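Local atomic coordinates of uncharacterized protein (Nostoc punctiforme, PDB entry 2QDR), a protein that is of unknown function but has a double-stranded beta-helix (cupin) fold and may be a dioxygenase. Residues 218-223 and 283-288. Sequence-based numbering, arbitrary orientation.
Sequences GVWLLA and VRVDRD
The indole of Trp220 crosses Val283 and Val285 obliquely, so that one aromatic side chain reaches two valines set two positions apart on the facing strand. Its chi1 of 63° sets CG between the backbone N and the carbonyl carbon, which swings the far end of the indole closer to strand 279-285. Val283 CB then sits 4.1 Å from the centroid of the five-membered ring, an off-centre CH-pi contact, while at the far end of the indole CH2 lies 3.6 Å from Val285 CG2. The backbones beneath run antiparallel. Trp220 and Val283 form one hydrogen-bonded pair, Gly218 and Val285 the next, and each exchanges two N-H...O bonds; that from Trp220 N to Val283 O is nearly straight (170°). Between these pairs, Val219 and Arg284 form a non-hydrogen-bonded pair on the face opposite the indole, side by side, with Val219 CG2 3.7 Å from Arg284 CD. The guanidinium continues past this aliphatic contact to salt bridges with Glu241 and Glu114. Lys207 and Trp209, from strand 205-212, also meet the indole. Strands 218-224 and 279-285 are thus neighbours in an antiparallel sheet, consistent with one sheet of the cupin-type double-stranded beta-helix.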
loop_
_atom_site.group_PDB
_atom_site.type_symbol
_atom_site.label_atom_id
_atom_site.label_comp_id
_atom_site.label_asym_id
_atom_site.label_seq_id
_atom_site.Cartn_x
_atom_site.Cartn_y
_atom_site.Cartn_z
ATOM N N GLY A 218 -14.039 -20.396 12.915
ATOM C CA GLY A 218 -15.122 -20.113 11.982
ATOM C C GLY A 218 -15.397 -21.088 10.868
ATOM O O GLY A 218 -14.924 -22.217 10.878
ATOM N N VAL A 219 -16.195 -20.610 9.919
ATOM C CA VAL A 219 -16.612 -21.346 8.758
ATOM C C VAL A 219 -16.251 -20.534 7.546
ATOM O O VAL A 219 -16.444 -19.309 7.547
ATOM C CB VAL A 219 -18.133 -21.478 8.715
ATOM C CG1 VAL A 219 -18.557 -22.493 7.643
ATOM C CG2 VAL A 219 -18.652 -21.887 10.061
ATOM N N TRP A 220 -15.757 -21.198 6.507
ATOM C CA TRP A 220 -15.412 -20.516 5.258
ATOM C C TRP A 220 -15.270 -21.481 4.101
ATOM O O TRP A 220 -15.163 -22.683 4.306
ATOM C CB TRP A 220 -14.100 -19.729 5.381
ATOM C CG TRP A 220 -12.890 -20.567 5.656
ATOM C CD1 TRP A 220 -12.164 -21.298 4.750
ATOM C CD2 TRP A 220 -12.227 -20.712 6.906
ATOM N NE1 TRP A 220 -11.113 -21.920 5.376
ATOM C CE2 TRP A 220 -11.127 -21.577 6.701
ATOM C CE3 TRP A 220 -12.454 -20.197 8.185
ATOM C CZ2 TRP A 220 -10.252 -21.934 7.728
ATOM C CZ3 TRP A 220 -11.589 -20.560 9.206
ATOM C CH2 TRP A 220 -10.496 -21.418 8.968
ATOM N N LEU A 221 -15.283 -20.920 2.900
ATOM C CA LEU A 221 -15.071 -21.646 1.661
ATOM C C LEU A 221 -13.647 -21.346 1.275
ATOM O O LEU A 221 -13.227 -20.191 1.386
ATOM C CB LEU A 221 -16.032 -21.232 0.546
ATOM C CG LEU A 221 -17.363 -21.984 0.447
ATOM C CD1 LEU A 221 -18.005 -22.247 1.799
ATOM C CD2 LEU A 221 -18.304 -21.225 -0.469
ATOM N N LEU A 222 -12.910 -22.385 0.869
ATOM C CA LEU A 222 -11.513 -22.278 0.443
ATOM C C LEU A 222 -11.422 -22.635 -1.031
ATOM O O LEU A 222 -11.858 -23.714 -1.433
ATOM C CB LEU A 222 -10.613 -23.228 1.234
ATOM C CG LEU A 222 -9.098 -23.223 0.933
ATOM C CD1 LEU A 222 -8.470 -21.910 1.319
ATOM C CD2 LEU A 222 -8.397 -24.367 1.663
ATOM N N ALA A 223 -10.854 -21.734 -1.824
ATOM C CA ALA A 223 -10.671 -21.950 -3.246
ATOM C C ALA A 223 -9.188 -22.153 -3.432
ATOM O O ALA A 223 -8.412 -21.222 -3.172
ATOM C CB ALA A 223 -11.144 -20.773 -4.057
ATOM N N VAL A 283 -14.971 -25.521 4.695
ATOM C CA VAL A 283 -14.099 -25.793 5.837
ATOM C C VAL A 283 -14.646 -25.164 7.098
ATOM O O VAL A 283 -15.252 -24.094 7.040
ATOM C CB VAL A 283 -12.683 -25.233 5.596
ATOM C CG1 VAL A 283 -11.726 -25.643 6.728
ATOM C CG2 VAL A 283 -12.153 -25.711 4.261
ATOM N N ARG A 284 -14.397 -25.813 8.231
ATOM C CA ARG A 284 -14.846 -25.320 9.515
ATOM C C ARG A 284 -13.732 -25.612 10.548
ATOM O O ARG A 284 -13.309 -26.754 10.685
ATOM C CB ARG A 284 -16.206 -25.954 9.800
ATOM C CG ARG A 284 -16.959 -25.309 10.895
ATOM C CD ARG A 284 -18.466 -25.517 10.791
ATOM N NE ARG A 284 -18.940 -26.873 11.050
ATOM C CZ ARG A 284 -19.463 -27.323 12.194
ATOM N NH1 ARG A 284 -19.603 -26.551 13.266
ATOM N NH2 ARG A 284 -19.874 -28.578 12.273
ATOM N N VAL A 285 -13.236 -24.565 11.225
ATOM C CA VAL A 285 -12.122 -24.635 12.201
ATOM C C VAL A 285 -12.472 -23.929 13.505
ATOM O O VAL A 285 -12.959 -22.808 13.460
ATOM C CB VAL A 285 -10.833 -23.997 11.583
ATOM C CG1 VAL A 285 -9.673 -23.966 12.565
ATOM C CG2 VAL A 285 -10.407 -24.740 10.336
ATOM N N ASP A 286 -12.161 -24.544 14.653
ATOM C CA ASP A 286 -12.512 -23.976 15.986
ATOM C C ASP A 286 -11.394 -23.181 16.690
ATOM O O ASP A 286 -11.374 -23.099 17.920
ATOM C CB ASP A 286 -13.057 -25.085 16.923
ATOM C CG ASP A 286 -11.983 -26.061 17.447
ATOM O OD1 ASP A 286 -10.839 -26.105 16.946
ATOM O OD2 ASP A 286 -12.310 -26.799 18.404
ATOM N N ARG A 287 -10.495 -22.571 15.921
ATOM C CA ARG A 287 -9.398 -21.789 16.494
ATOM C C ARG A 287 -8.966 -20.695 15.539
ATOM O O ARG A 287 -9.067 -20.861 14.332
ATOM C CB ARG A 287 -8.198 -22.688 16.815
ATOM C CG ARG A 287 -7.036 -21.937 17.450
ATOM C CD ARG A 287 -5.951 -22.821 17.960
ATOM N NE ARG A 287 -5.004 -22.022 18.727
ATOM C CZ ARG A 287 -4.037 -22.490 19.519
ATOM N NH1 ARG A 287 -3.852 -23.792 19.711
ATOM N NH2 ARG A 287 -3.259 -21.622 20.163
ATOM N N ASP A 288 -8.488 -19.582 16.097
ATOM C CA ASP A 288 -8.000 -18.453 15.327
ATOM C C ASP A 288 -6.610 -18.801 14.824
ATOM O O ASP A 288 -5.668 -18.896 15.625
ATOM C CB ASP A 288 -7.950 -17.202 16.207
ATOM C CG ASP A 288 -7.482 -15.950 15.463
ATOM O OD1 ASP A 288 -7.322 -15.956 14.222
ATOM O OD2 ASP A 288 -7.271 -14.929 16.138
#